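Local coordinates for putative creatinine amidohydrolase (Bacteroides fragilis, PDB 3LUB), which belongs to the creatininase superfamily, binds a pair of zinc ions and probably hydrolyses carbon-nitrogen bonds in linear amides, at residues V23-W28 against K113-S118; V6-S11 against R65-P70; F74-P79 against A93-I98; A55-S60 against K239-F244; I102-H107 against F134-F139. One frame throughout, in Å; residues are numbered along the deposited sequence.

How the contacts relate
The four-stranded parallel sheet, ordered 66-68, 23-28, 113-118, 140-145, lies at the centre of the fold, and contacts 1, 2, 4 and 5 involve it or the elements packed on it. Contact 1 is its central strand pair, and contact 2, its centre about 11 Å away, lays the N-terminal loop along strand 66-68. Contact 4 belongs to the helices on one face of the sheet; contact 5 lies on the other face. Helix 92-108 serves both contact 3 and contact 5, whose centres are about 20 Å apart. Along the chain contact 3 is nested within the loop closed by contact 1, and its 74-79 segment borders the zinc site. Contacts 3 and 4, centres about 28 Å apart, are on opposite sides of the chain's centre.

Contact 1: residues V23-W28 against K113-S118; sequences VIILPW and KLLILS
The two central strands of the parallel sheet in this alpha/beta fold, 23-28 and 113-118, pair here in register from Ile24 beside Leu114 to Trp28 beside Ser118. Five backbone hydrogen bonds join them. Ile24 is held at both ends: its N donates to Lys113 O at 3.0 Å, and its O accepts from Leu115 N at 2.9 Å. Leu26 N donates to Leu115 O and Leu26 O accepts from Leu117 N, each at 2.8 Å, and Trp28 N closes the series on Leu117 O. The short strand axes make an angle of 24° with each other.

Side chains alternate between the two faces. On the face of Ile24, Leu26 and Trp28, one methyl of Leu114 does much of the work: Leu114 CD1 lies 3.8 Å from Ile24 CG2 and equally far from Leu26 CB. With chi1 at 173°, Leu114 CG stands anti to the backbone N, which brings that methyl over the neighbouring strand. Helix 92-108 packs on this face, while Phe244 of helix 226-249 packs on Ile25 and Leu115 on the other. The C-terminal ends of the strands lead toward the zinc site: Ser118 OG is hydrogen-bonded to the backbone O of His120, a zinc ligand. On the strand beside Ser118, Trp28 CB rests 4.0 Å from Ile116 CG2.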
# COMPACT_ATOMS: atom_id res chain seq x y z
N VAL F 23 -31.33 -2.09 7.22
CA VAL F 23 -30.01 -2.57 7.70
C VAL F 23 -29.42 -3.58 6.75
O VAL F 23 -30.17 -4.33 6.18
CB VAL F 23 -30.13 -3.16 9.12
CG1 VAL F 23 -28.75 -3.46 9.71
CG2 VAL F 23 -30.95 -2.22 10.01
N ILE F 24 -28.09 -3.56 6.57
CA ILE F 24 -27.37 -4.57 5.77
C ILE F 24 -26.61 -5.47 6.74
O ILE F 24 -26.01 -5.01 7.71
CB ILE F 24 -26.36 -3.94 4.74
CG1 ILE F 24 -27.00 -2.78 3.93
CG2 ILE F 24 -25.69 -5.00 3.86
CD1 ILE F 24 -28.34 -3.07 3.30
N ILE F 25 -26.64 -6.76 6.49
CA ILE F 25 -25.92 -7.72 7.33
C ILE F 25 -24.88 -8.38 6.47
O ILE F 25 -25.20 -8.92 5.43
CB ILE F 25 -26.82 -8.83 7.93
CG1 ILE F 25 -28.22 -8.28 8.32
CG2 ILE F 25 -26.12 -9.44 9.04
CD1 ILE F 25 -28.19 -7.18 9.24
N LEU F 26 -23.62 -8.30 6.89
CA LEU F 26 -22.53 -8.95 6.20
C LEU F 26 -22.02 -10.14 7.00
O LEU F 26 -21.33 -9.97 8.01
CB LEU F 26 -21.40 -7.94 5.94
CG LEU F 26 -20.16 -8.37 5.15
CD1 LEU F 26 -20.59 -8.78 3.74
CD2 LEU F 26 -19.12 -7.23 5.14
N PRO F 27 -22.39 -11.37 6.59
CA PRO F 27 -21.78 -12.52 7.23
C PRO F 27 -20.30 -12.65 6.77
O PRO F 27 -19.98 -12.46 5.60
CB PRO F 27 -22.65 -13.71 6.77
CG PRO F 27 -23.83 -13.11 6.05
CD PRO F 27 -23.35 -11.78 5.55
N TRP F 28 -19.42 -12.90 7.73
CA TRP F 28 -18.01 -12.98 7.43
C TRP F 28 -17.46 -14.21 8.11
O TRP F 28 -17.51 -14.35 9.37
CB TRP F 28 -17.30 -11.71 7.89
CG TRP F 28 -16.00 -11.50 7.25
CD1 TRP F 28 -14.99 -12.41 7.13
CD2 TRP F 28 -15.53 -10.30 6.63
NE1 TRP F 28 -13.92 -11.85 6.50
CE2 TRP F 28 -14.21 -10.56 6.18
CE3 TRP F 28 -16.08 -9.03 6.43
CZ2 TRP F 28 -13.43 -9.60 5.53
CZ3 TRP F 28 -15.32 -8.08 5.80
CH2 TRP F 28 -14.00 -8.37 5.34
N LYS F 113 -26.24 1.76 7.44
CA LYS F 113 -26.15 0.92 8.61
C LYS F 113 -25.78 -0.50 8.20
O LYS F 113 -26.46 -1.12 7.34
CB LYS F 113 -27.50 0.88 9.32
CG LYS F 113 -27.94 2.22 9.80
CD LYS F 113 -29.29 2.18 10.42
CE LYS F 113 -29.62 3.52 11.09
NZ LYS F 113 -31.09 3.61 11.32
N LEU F 114 -24.72 -1.03 8.82
CA LEU F 114 -24.20 -2.34 8.48
C LEU F 114 -23.83 -3.08 9.74
O LEU F 114 -23.19 -2.52 10.62
CB LEU F 114 -22.95 -2.19 7.57
CG LEU F 114 -22.12 -3.42 7.19
CD1 LEU F 114 -22.86 -4.40 6.26
CD2 LEU F 114 -20.77 -2.99 6.56
N LEU F 115 -24.22 -4.35 9.83
CA LEU F 115 -23.71 -5.25 10.85
C LEU F 115 -22.87 -6.30 10.20
O LEU F 115 -23.34 -6.98 9.29
CB LEU F 115 -24.84 -5.92 11.63
CG LEU F 115 -24.35 -6.95 12.66
CD1 LEU F 115 -23.75 -6.21 13.84
CD2 LEU F 115 -25.42 -7.92 13.07
N ILE F 116 -21.64 -6.45 10.68
CA ILE F 116 -20.78 -7.58 10.32
C ILE F 116 -21.03 -8.71 11.31
O ILE F 116 -20.78 -8.55 12.50
CB ILE F 116 -19.25 -7.21 10.34
CG1 ILE F 116 -18.97 -6.00 9.42
CG2 ILE F 116 -18.44 -8.42 9.89
CD1 ILE F 116 -17.64 -5.28 9.68
N LEU F 117 -21.60 -9.82 10.83
CA LEU F 117 -21.86 -10.98 11.68
C LEU F 117 -20.82 -12.06 11.37
O LEU F 117 -20.89 -12.76 10.36
CB LEU F 117 -23.29 -11.51 11.47
CG LEU F 117 -23.77 -12.62 12.42
CD1 LEU F 117 -23.71 -12.19 13.89
CD2 LEU F 117 -25.17 -13.09 12.06
N SER F 118 -19.83 -12.18 12.26
CA SER F 118 -18.73 -13.07 12.02
C SER F 118 -19.03 -14.49 12.53
O SER F 118 -19.64 -14.69 13.56
CB SER F 118 -17.42 -12.55 12.66
OG SER F 118 -16.30 -13.37 12.28

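Contact 2: residues V6-S11 against R65-P70; sequences VDLSVS and RCMVMP
Water 1 is gripped from both segments: it is hydrogen-bonded to Ser9 OG at 2.6 Å and lies within hydrogen-bonding distance of Asp7 OD1 (2.8 Å) and Val68 O (3.2 Å), more acceptors being in reach than it has protons. Asp7 OD1 also accepts a hydrogen bond from His48 of helix 42-62, a tie from the N-terminal loop to that helix. Directly between the backbones, Val68 N donates to Val6 O at 2.7 Å and Leu8 N to Val68 O at 2.9 Å, a single bridge with Asp7 opposite Val68.

Leu8 turns its side chain into the second segment and divides it between two groups. Leu8 CD1 meets the methyl CE of selenomethionine Met67 at 3.6 Å, the two side chains crossing at about a right angle. Leu8 CD2 fits against Pro70 CD, also at 3.6 Å, with Met69 CE nearby. Bends at chi2 and chi3 bring Met67 SE up to the loop backbone, 3.6 Å from Val6 O. Leu8 also packs on Thr31 of a neighbouring subunit. Val68 O accepts from Leu8 N, with the water as a possible longer second donor, so both polar backbone atoms of Val68, on the outermost strand within this chain, find partners in the loop, while Leu8 packs against Met67, Met69 and Pro70.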
# COMPACT_ATOMS: atom_id res chain seq x y z
N VAL F 6 -34.66 -11.12 1.63
CA VAL F 6 -33.61 -10.83 2.62
C VAL F 6 -32.30 -11.63 2.44
O VAL F 6 -31.33 -11.37 3.18
CB VAL F 6 -34.14 -11.07 4.06
CG1 VAL F 6 -35.37 -10.19 4.39
CG2 VAL F 6 -34.46 -12.52 4.27
N ASP F 7 -32.25 -12.58 1.49
CA ASP F 7 -31.03 -13.41 1.27
C ASP F 7 -30.46 -13.15 -0.13
O ASP F 7 -30.99 -13.63 -1.11
CB ASP F 7 -31.37 -14.87 1.45
CG ASP F 7 -30.16 -15.81 1.35
OD1 ASP F 7 -29.00 -15.36 1.23
OD2 ASP F 7 -30.40 -17.03 1.43
N LEU F 8 -29.41 -12.33 -0.20
CA LEU F 8 -28.86 -11.90 -1.49
C LEU F 8 -28.30 -13.06 -2.30
O LEU F 8 -28.29 -13.01 -3.53
CB LEU F 8 -27.81 -10.79 -1.32
CG LEU F 8 -27.55 -10.00 -2.62
CD1 LEU F 8 -28.60 -8.94 -2.87
CD2 LEU F 8 -26.16 -9.38 -2.67
N SER F 9 -27.84 -14.11 -1.62
CA SER F 9 -27.35 -15.32 -2.28
C SER F 9 -28.36 -16.00 -3.23
O SER F 9 -27.96 -16.72 -4.13
CB SER F 9 -26.84 -16.31 -1.24
OG SER F 9 -25.73 -15.74 -0.55
N VAL F 10 -29.65 -15.80 -3.02
CA VAL F 10 -30.67 -16.33 -3.90
C VAL F 10 -31.51 -15.24 -4.60
O VAL F 10 -32.38 -15.57 -5.40
CB VAL F 10 -31.60 -17.34 -3.17
CG1 VAL F 10 -30.81 -18.55 -2.64
CG2 VAL F 10 -32.36 -16.66 -2.04
N SER F 11 -31.24 -13.96 -4.32
CA SER F 11 -32.09 -12.86 -4.77
C SER F 11 -31.75 -12.30 -6.16
O SER F 11 -30.72 -12.62 -6.75
CB SER F 11 -32.05 -11.75 -3.75
OG SER F 11 -33.05 -10.78 -4.01
N ARG F 65 -36.82 -4.23 7.34
CA ARG F 65 -36.31 -5.06 6.25
C ARG F 65 -34.80 -4.94 6.10
O ARG F 65 -34.30 -3.85 5.79
CB ARG F 65 -36.96 -4.66 4.92
CG ARG F 65 -36.69 -5.70 3.83
CD ARG F 65 -37.23 -5.29 2.47
NE ARG F 65 -38.67 -5.48 2.40
CZ ARG F 65 -39.59 -4.52 2.49
NH1 ARG F 65 -39.26 -3.26 2.67
NH2 ARG F 65 -40.87 -4.84 2.40
N CYS F 66 -34.11 -6.08 6.26
CA CYS F 66 -32.67 -6.15 6.19
C CYS F 66 -32.24 -7.03 5.02
O CYS F 66 -32.95 -7.96 4.61
CB CYS F 66 -32.13 -6.69 7.51
SG CYS F 66 -32.75 -5.77 8.97
N MSE F 67 -31.08 -6.72 4.45
CA MSE F 67 -30.51 -7.58 3.43
C MSE F 67 -29.34 -8.32 4.00
O MSE F 67 -28.39 -7.70 4.49
CB MSE F 67 -30.03 -6.75 2.25
CG MSE F 67 -29.52 -7.58 1.05
SE MSE F 67 -30.68 -9.06 0.51
CE MSE F 67 -31.64 -8.27 -1.03
N VAL F 68 -29.34 -9.64 3.85
CA VAL F 68 -28.16 -10.44 4.14
C VAL F 68 -27.31 -10.65 2.90
O VAL F 68 -27.74 -11.27 1.92
CB VAL F 68 -28.52 -11.77 4.79
CG1 VAL F 68 -27.23 -12.56 5.20
CG2 VAL F 68 -29.42 -11.53 5.98
N MSE F 69 -26.10 -10.10 2.95
CA MSE F 69 -25.17 -10.18 1.86
C MSE F 69 -24.51 -11.60 1.74
O MSE F 69 -24.63 -12.45 2.64
CB MSE F 69 -24.09 -9.11 2.02
CG MSE F 69 -24.59 -7.68 2.08
SE MSE F 69 -25.37 -7.03 0.42
CE MSE F 69 -23.69 -7.10 -0.80
N PRO F 70 -23.87 -11.87 0.59
CA PRO F 70 -23.15 -13.13 0.51
C PRO F 70 -22.03 -13.21 1.56
O PRO F 70 -21.33 -12.23 1.80
CB PRO F 70 -22.59 -13.13 -0.91
CG PRO F 70 -23.50 -12.21 -1.66
CD PRO F 70 -23.78 -11.12 -0.68
O HOH W 1 -26.47 -14.13 1.40

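Contact 3: residues F74-P79 against A93-I98; sequences FGAHNP and ATQQAI
Gln95 is the first residue of helix segment 93-98 to touch Phe74-Pro79, and it does so with its amide. Gln95 NE2 donates to Phe74 O over 2.9 Å with an N-H...O angle of 160°; the acceptor lies close to the plane of the amide, although NE2 itself is tilted 23° from the plane of the carbonyl. The chain of Gln95 is extended beyond CG, with chi2 at -177°, and this carries the amide off the helix to the loop. NE2 also donates to Asn123 OD1, an atom that accepts from Ala76 N too, and Phe74 O receives a second hydrogen bond from Trp28 NE1. Gln95 NE2 and Phe74 O therefore each have two hydrogen-bond partners, which should fix how the glutamine amide is turned. On the other branch of the amide, Gln95 OE1 lies 4.2 Å from Ala76 CB.

The loop so held borders the dinuclear zinc site characteristic of the creatininase family: Ala76 O accepts from NE2 of His120, a zinc ligand, in the manner of a second-shell residue orienting a first-shell one.

One helical turn after Gln95, Ile98 points toward the loop and supplies the apolar part. Ile98 CD1 comes to 3.9 Å from Phe74 CD2, approaching the ring obliquely, and the two side chains cross at about a right angle. Phe74 and Ile98 also pack on Ile98 and Phe74, respectively, of a neighbouring subunit.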
# COMPACT_ATOMS: atom_id res chain seq x y z
N PHE F 74 -13.13 -15.21 3.70
CA PHE F 74 -11.72 -14.88 3.89
C PHE F 74 -11.47 -14.55 5.36
O PHE F 74 -11.70 -13.41 5.79
CB PHE F 74 -11.27 -13.74 2.96
CG PHE F 74 -11.38 -14.09 1.51
CD1 PHE F 74 -10.52 -15.03 0.95
CD2 PHE F 74 -12.35 -13.53 0.71
CE1 PHE F 74 -10.67 -15.42 -0.36
CE2 PHE F 74 -12.48 -13.91 -0.63
CZ PHE F 74 -11.64 -14.87 -1.15
N GLY F 75 -10.98 -15.57 6.08
CA GLY F 75 -10.65 -15.51 7.50
C GLY F 75 -9.19 -15.29 7.79
O GLY F 75 -8.37 -15.45 6.90
N ALA F 76 -8.89 -14.81 9.00
CA ALA F 76 -7.55 -14.68 9.55
C ALA F 76 -7.29 -15.91 10.41
O ALA F 76 -8.02 -16.17 11.40
CB ALA F 76 -7.46 -13.43 10.42
N HIS F 77 -6.20 -16.62 10.10
CA HIS F 77 -5.89 -17.92 10.70
C HIS F 77 -4.58 -17.98 11.45
O HIS F 77 -3.79 -17.03 11.41
CB HIS F 77 -5.94 -18.99 9.61
CG HIS F 77 -7.32 -19.18 9.10
ND1 HIS F 77 -8.33 -19.64 9.91
CD2 HIS F 77 -7.90 -18.82 7.94
CE1 HIS F 77 -9.47 -19.63 9.24
NE2 HIS F 77 -9.23 -19.13 8.04
N ASN F 78 -4.38 -19.09 12.17
CA ASN F 78 -3.27 -19.22 13.09
C ASN F 78 -2.11 -19.98 12.51
O ASN F 78 -2.25 -20.70 11.52
CB ASN F 78 -3.71 -19.96 14.38
CG ASN F 78 -4.48 -19.10 15.32
OD1 ASN F 78 -5.12 -18.15 14.91
ND2 ASN F 78 -4.46 -19.45 16.60
N PRO F 79 -0.96 -19.88 13.18
CA PRO F 79 0.15 -20.73 12.82
C PRO F 79 -0.23 -22.23 12.85
O PRO F 79 -0.94 -22.68 13.74
CB PRO F 79 1.21 -20.41 13.88
CG PRO F 79 0.85 -19.04 14.37
CD PRO F 79 -0.63 -19.00 14.33
N ALA F 93 -4.89 -6.56 6.07
CA ALA F 93 -4.97 -5.51 5.04
C ALA F 93 -5.88 -5.92 3.90
O ALA F 93 -6.57 -5.09 3.30
CB ALA F 93 -3.56 -5.14 4.52
N THR F 94 -5.89 -7.20 3.59
CA THR F 94 -6.70 -7.74 2.52
C THR F 94 -8.15 -7.65 2.95
O THR F 94 -8.99 -7.25 2.16
CB THR F 94 -6.34 -9.21 2.23
OG1 THR F 94 -4.97 -9.30 1.84
CG2 THR F 94 -7.25 -9.80 1.12
N GLN F 95 -8.43 -8.04 4.20
CA GLN F 95 -9.79 -7.95 4.77
C GLN F 95 -10.25 -6.51 4.78
O GLN F 95 -11.37 -6.21 4.44
CB GLN F 95 -9.85 -8.52 6.19
CG GLN F 95 -9.63 -10.02 6.27
CD GLN F 95 -9.75 -10.57 7.68
OE1 GLN F 95 -9.17 -10.05 8.62
NE2 GLN F 95 -10.49 -11.64 7.81
N GLN F 96 -9.36 -5.62 5.16
CA GLN F 96 -9.73 -4.21 5.25
C GLN F 96 -10.06 -3.67 3.87
O GLN F 96 -10.97 -2.90 3.70
CB GLN F 96 -8.62 -3.42 5.93
CG GLN F 96 -8.90 -1.95 6.05
CD GLN F 96 -7.80 -1.20 6.79
OE1 GLN F 96 -7.50 -1.48 7.95
NE2 GLN F 96 -7.21 -0.20 6.12
N ALA F 97 -9.31 -4.07 2.87
CA ALA F 97 -9.58 -3.67 1.50
C ALA F 97 -10.95 -4.15 1.07
O ALA F 97 -11.66 -3.42 0.41
CB ALA F 97 -8.50 -4.22 0.54
N ILE F 98 -11.30 -5.39 1.43
CA ILE F 98 -12.62 -5.95 1.13
C ILE F 98 -13.73 -5.09 1.74
O ILE F 98 -14.64 -4.67 1.02
CB ILE F 98 -12.75 -7.44 1.61
CG1 ILE F 98 -11.88 -8.35 0.71
CG2 ILE F 98 -14.21 -7.89 1.55
CD1 ILE F 98 -11.59 -9.74 1.32

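Contact 4: residues A55-S60 against K239-F244; sequences AELALS and KLAGLF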
# COMPACT_ATOMS: atom_id res chain seq x y z
N ALA F 55 -33.37 -11.78 10.13
CA ALA F 55 -33.94 -10.83 9.16
C ALA F 55 -35.43 -11.12 8.92
O ALA F 55 -36.27 -10.21 8.87
CB ALA F 55 -33.13 -10.86 7.78
N GLU F 56 -35.75 -12.40 8.77
CA GLU F 56 -37.12 -12.83 8.58
C GLU F 56 -37.97 -12.51 9.82
O GLU F 56 -39.11 -12.04 9.69
CB GLU F 56 -37.15 -14.34 8.31
CG GLU F 56 -36.71 -14.73 6.90
CD GLU F 56 -36.59 -16.24 6.68
OE1 GLU F 56 -36.37 -17.01 7.67
OE2 GLU F 56 -36.70 -16.68 5.51
N LEU F 57 -37.41 -12.74 11.00
CA LEU F 57 -38.12 -12.38 12.23
C LEU F 57 -38.35 -10.89 12.36
O LEU F 57 -39.46 -10.49 12.71
CB LEU F 57 -37.39 -12.90 13.46
CG LEU F 57 -38.11 -12.76 14.79
CD1 LEU F 57 -39.40 -13.58 14.76
CD2 LEU F 57 -37.15 -13.20 15.89
N ALA F 58 -37.33 -10.06 12.10
CA ALA F 58 -37.49 -8.62 12.21
C ALA F 58 -38.53 -8.11 11.22
O ALA F 58 -39.27 -7.18 11.51
CB ALA F 58 -36.16 -7.88 11.98
N LEU F 59 -38.55 -8.69 10.02
CA LEU F 59 -39.52 -8.28 8.99
C LEU F 59 -40.94 -8.66 9.40
O LEU F 59 -41.82 -7.82 9.30
CB LEU F 59 -39.20 -8.90 7.64
CG LEU F 59 -40.04 -8.50 6.42
CD1 LEU F 59 -40.02 -6.98 6.15
CD2 LEU F 59 -39.59 -9.31 5.21
N SER F 60 -41.17 -9.90 9.84
CA SER F 60 -42.53 -10.32 10.14
C SER F 60 -43.08 -9.63 11.39
O SER F 60 -44.27 -9.31 11.46
CB SER F 60 -42.61 -11.84 10.30
OG SER F 60 -42.02 -12.27 11.53
N LYS F 239 -32.39 -12.13 19.74
CA LYS F 239 -31.55 -10.96 20.08
C LYS F 239 -31.05 -10.20 18.86
O LYS F 239 -31.01 -8.98 18.87
CB LYS F 239 -30.34 -11.36 20.92
CG LYS F 239 -30.57 -11.43 22.41
CD LYS F 239 -29.21 -11.43 23.16
CE LYS F 239 -29.35 -11.93 24.59
NZ LYS F 239 -30.55 -11.37 25.29
N LEU F 240 -30.64 -10.91 17.81
CA LEU F 240 -30.17 -10.26 16.59
C LEU F 240 -31.31 -9.50 15.92
O LEU F 240 -31.15 -8.34 15.54
CB LEU F 240 -29.49 -11.27 15.64
CG LEU F 240 -28.07 -11.69 16.06
CD1 LEU F 240 -27.53 -12.93 15.34
CD2 LEU F 240 -27.05 -10.49 15.93
N ALA F 241 -32.48 -10.12 15.83
CA ALA F 241 -33.67 -9.46 15.31
C ALA F 241 -33.94 -8.13 16.04
O ALA F 241 -34.22 -7.11 15.42
CB ALA F 241 -34.90 -10.38 15.44
N GLY F 242 -33.85 -8.17 17.37
CA GLY F 242 -33.97 -6.96 18.18
C GLY F 242 -32.95 -5.86 17.86
O GLY F 242 -33.30 -4.66 17.79
N LEU F 243 -31.70 -6.25 17.67
CA LEU F 243 -30.65 -5.33 17.25
C LEU F 243 -30.90 -4.76 15.88
O LEU F 243 -30.71 -3.55 15.66
CB LEU F 243 -29.28 -6.03 17.27
CG LEU F 243 -28.10 -5.29 16.62
CD1 LEU F 243 -27.64 -4.19 17.48
CD2 LEU F 243 -26.94 -6.27 16.37
N PHE F 244 -31.31 -5.61 14.93
CA PHE F 244 -31.69 -5.10 13.60
C PHE F 244 -32.78 -4.03 13.73
O PHE F 244 -32.70 -2.98 13.13
CB PHE F 244 -32.22 -6.20 12.65
CG PHE F 244 -31.25 -7.33 12.37
CD1 PHE F 244 -29.95 -7.35 12.86
CD2 PHE F 244 -31.66 -8.38 11.57
CE1 PHE F 244 -29.11 -8.41 12.59
CE2 PHE F 244 -30.80 -9.44 11.29
CZ PHE F 244 -29.53 -9.45 11.81
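Ala58 and Ala241 meet by close packing where segments 55-60 and 239-244 come nearest, their CA atoms 5.0 Å apart. No hydrogen bond joins the two segments. Small residues permit the approach: the short axes come within 8.4 Å at a crossing angle of -57°, and Ala58 CB lies 4.0 Å from the backbone O of Ala241. Beside this pair, Leu57 CD2 comes to 3.6 Å from Ala241 CB. Leu57 CG stands anti to the backbone N, an orientation (chi1 -172°) that carries CD2 to the other helix at the partly exposed border of the contact.

The aromatic part belongs to Phe244. Its ring presents an edge to helix 42-62, with Phe244 CE2 3.7 Å from Ala55 N, which lies near the ring plane. Ala58 CB sits 4.3 Å from Phe244 CB, at the root of the same side chain. One face of the ring lies against the backbone of its own helix, at Leu240 C.

Phe244 also faces the sheet, while Ala55 packs on Val6 of the N-terminal loop. Two helices crossing at -57° on one face of a parallel sheet are the layered packing of an alpha/beta fold.

Contact 5: residues I102-H107 against F134-F139; sequences IVSSLH and FEYPDF
Val103 of helix 92-108 puts its methyl CG1 between two aromatic rings of the type I beta turn Tyr136-Phe139, which follows helix 126-135 and leads into the edge strand 140-145. This is the tight side of the contact. Val103 CG1 stands 4.1 Å from the centroid of the Phe139 ring, only 2° off the ring normal, and 4.0 Å from the centroid of the Tyr136 ring, a CH-pi contact with each. The methyl gets there because it lies anti to the Val103 backbone N, with chi1 at 169°. Leu106 CB and His107 CD2 line the edge of the Phe139 ring, His107 CD2 being 3.7 Å from Phe139 CD2. On the sheet side Phe139 and Val103 both pack on Leu114.

Toward solvent the contact becomes polar. The imidazole of His107 has Tyr136 CD1 over one face, the two rings lying obliquely with planes 50° apart. His107 NE2 donates to Asp138 OD1 at 2.9 Å, from the syn side but tilted out of the carboxylate plane, with a weaker bond to OD2. The carboxylate of exposed Asp138 probably stabilises any positive charge on the histidine, and Arg112 makes a long, weak ion pair with the same group. One turn earlier in helix 92-108, Ser104 CB is met by Tyr136 OH, and water 2 links the two hydroxyls, 2.7 Å from Tyr136 OH and 3.1 Å from Ser104 OG.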
# COMPACT_ATOMS: atom_id res chain seq x y z
N ILE F 102 -16.81 -2.86 0.05
CA ILE F 102 -18.21 -3.13 0.35
C ILE F 102 -18.90 -1.87 0.85
O ILE F 102 -19.98 -1.52 0.36
CB ILE F 102 -18.36 -4.30 1.40
CG1 ILE F 102 -17.84 -5.60 0.79
CG2 ILE F 102 -19.85 -4.41 1.91
CD1 ILE F 102 -17.75 -6.78 1.75
N VAL F 103 -18.27 -1.17 1.78
CA VAL F 103 -18.83 0.04 2.38
C VAL F 103 -18.93 1.20 1.37
O VAL F 103 -19.94 1.89 1.31
CB VAL F 103 -18.00 0.49 3.61
CG1 VAL F 103 -18.41 1.90 4.06
CG2 VAL F 103 -18.15 -0.53 4.74
N SER F 104 -17.88 1.40 0.57
CA SER F 104 -17.91 2.36 -0.50
C SER F 104 -19.13 2.17 -1.39
O SER F 104 -19.84 3.16 -1.70
CB SER F 104 -16.62 2.26 -1.34
OG SER F 104 -16.64 3.19 -2.40
N SER F 105 -19.33 0.94 -1.85
CA SER F 105 -20.48 0.60 -2.71
C SER F 105 -21.82 0.81 -2.01
O SER F 105 -22.66 1.55 -2.50
CB SER F 105 -20.37 -0.84 -3.19
OG SER F 105 -19.37 -0.94 -4.18
N LEU F 106 -21.98 0.22 -0.84
CA LEU F 106 -23.22 0.41 -0.07
C LEU F 106 -23.52 1.90 0.23
O LEU F 106 -24.65 2.34 0.23
CB LEU F 106 -23.19 -0.37 1.24
CG LEU F 106 -23.06 -1.90 1.21
CD1 LEU F 106 -22.94 -2.39 2.63
CD2 LEU F 106 -24.21 -2.58 0.53
N HIS F 107 -22.48 2.68 0.50
CA HIS F 107 -22.67 4.10 0.75
C HIS F 107 -23.18 4.84 -0.49
O HIS F 107 -24.06 5.68 -0.39
CB HIS F 107 -21.36 4.73 1.26
CG HIS F 107 -21.55 6.11 1.83
ND1 HIS F 107 -21.61 7.23 1.03
CD2 HIS F 107 -21.74 6.53 3.10
CE1 HIS F 107 -21.81 8.29 1.79
NE2 HIS F 107 -21.90 7.89 3.05
N PHE F 134 -14.06 7.46 10.36
CA PHE F 134 -13.56 8.76 9.98
C PHE F 134 -13.75 9.05 8.49
O PHE F 134 -13.98 10.19 8.11
CB PHE F 134 -12.07 8.86 10.35
CG PHE F 134 -11.80 8.82 11.83
CD1 PHE F 134 -12.36 9.77 12.67
CD2 PHE F 134 -11.00 7.84 12.39
CE1 PHE F 134 -12.14 9.73 14.03
CE2 PHE F 134 -10.78 7.80 13.75
CZ PHE F 134 -11.34 8.75 14.57
N GLU F 135 -13.65 8.02 7.65
CA GLU F 135 -13.85 8.17 6.21
C GLU F 135 -15.32 8.33 5.86
O GLU F 135 -15.65 9.05 4.93
CB GLU F 135 -13.39 6.94 5.42
CG GLU F 135 -11.92 6.63 5.32
CD GLU F 135 -11.69 5.51 4.27
OE1 GLU F 135 -11.83 5.79 3.05
OE2 GLU F 135 -11.40 4.36 4.67
N TYR F 136 -16.20 7.61 6.57
CA TYR F 136 -17.64 7.63 6.32
C TYR F 136 -18.35 7.89 7.65
O TYR F 136 -18.92 6.94 8.24
CB TYR F 136 -18.12 6.27 5.75
CG TYR F 136 -17.49 5.86 4.42
CD1 TYR F 136 -18.05 6.26 3.21
CD2 TYR F 136 -16.35 5.10 4.39
CE1 TYR F 136 -17.45 5.90 2.00
CE2 TYR F 136 -15.74 4.74 3.20
CZ TYR F 136 -16.30 5.12 2.02
OH TYR F 136 -15.70 4.72 0.88
N PRO F 137 -18.30 9.15 8.14
CA PRO F 137 -18.88 9.49 9.45
C PRO F 137 -20.43 9.34 9.57
O PRO F 137 -20.95 9.26 10.67
CB PRO F 137 -18.42 10.92 9.70
CG PRO F 137 -18.01 11.44 8.40
CD PRO F 137 -17.66 10.31 7.50
N ASP F 138 -21.13 9.22 8.46
CA ASP F 138 -22.57 9.00 8.43
C ASP F 138 -22.99 7.51 8.29
O ASP F 138 -24.19 7.20 8.19
CB ASP F 138 -23.23 9.86 7.31
CG ASP F 138 -22.62 9.61 5.90
OD1 ASP F 138 -21.58 8.91 5.73
OD2 ASP F 138 -23.20 10.18 4.94
N PHE F 139 -22.01 6.59 8.32
CA PHE F 139 -22.24 5.17 8.05
C PHE F 139 -21.96 4.37 9.32
O PHE F 139 -20.86 4.33 9.79
CB PHE F 139 -21.36 4.72 6.88
CG PHE F 139 -21.78 3.43 6.23
CD1 PHE F 139 -21.58 2.22 6.84
CD2 PHE F 139 -22.34 3.43 4.96
CE1 PHE F 139 -21.98 1.04 6.23
CE2 PHE F 139 -22.73 2.25 4.35
CZ PHE F 139 -22.56 1.07 4.98
O HOH W 2 -16.18 6.14 -1.41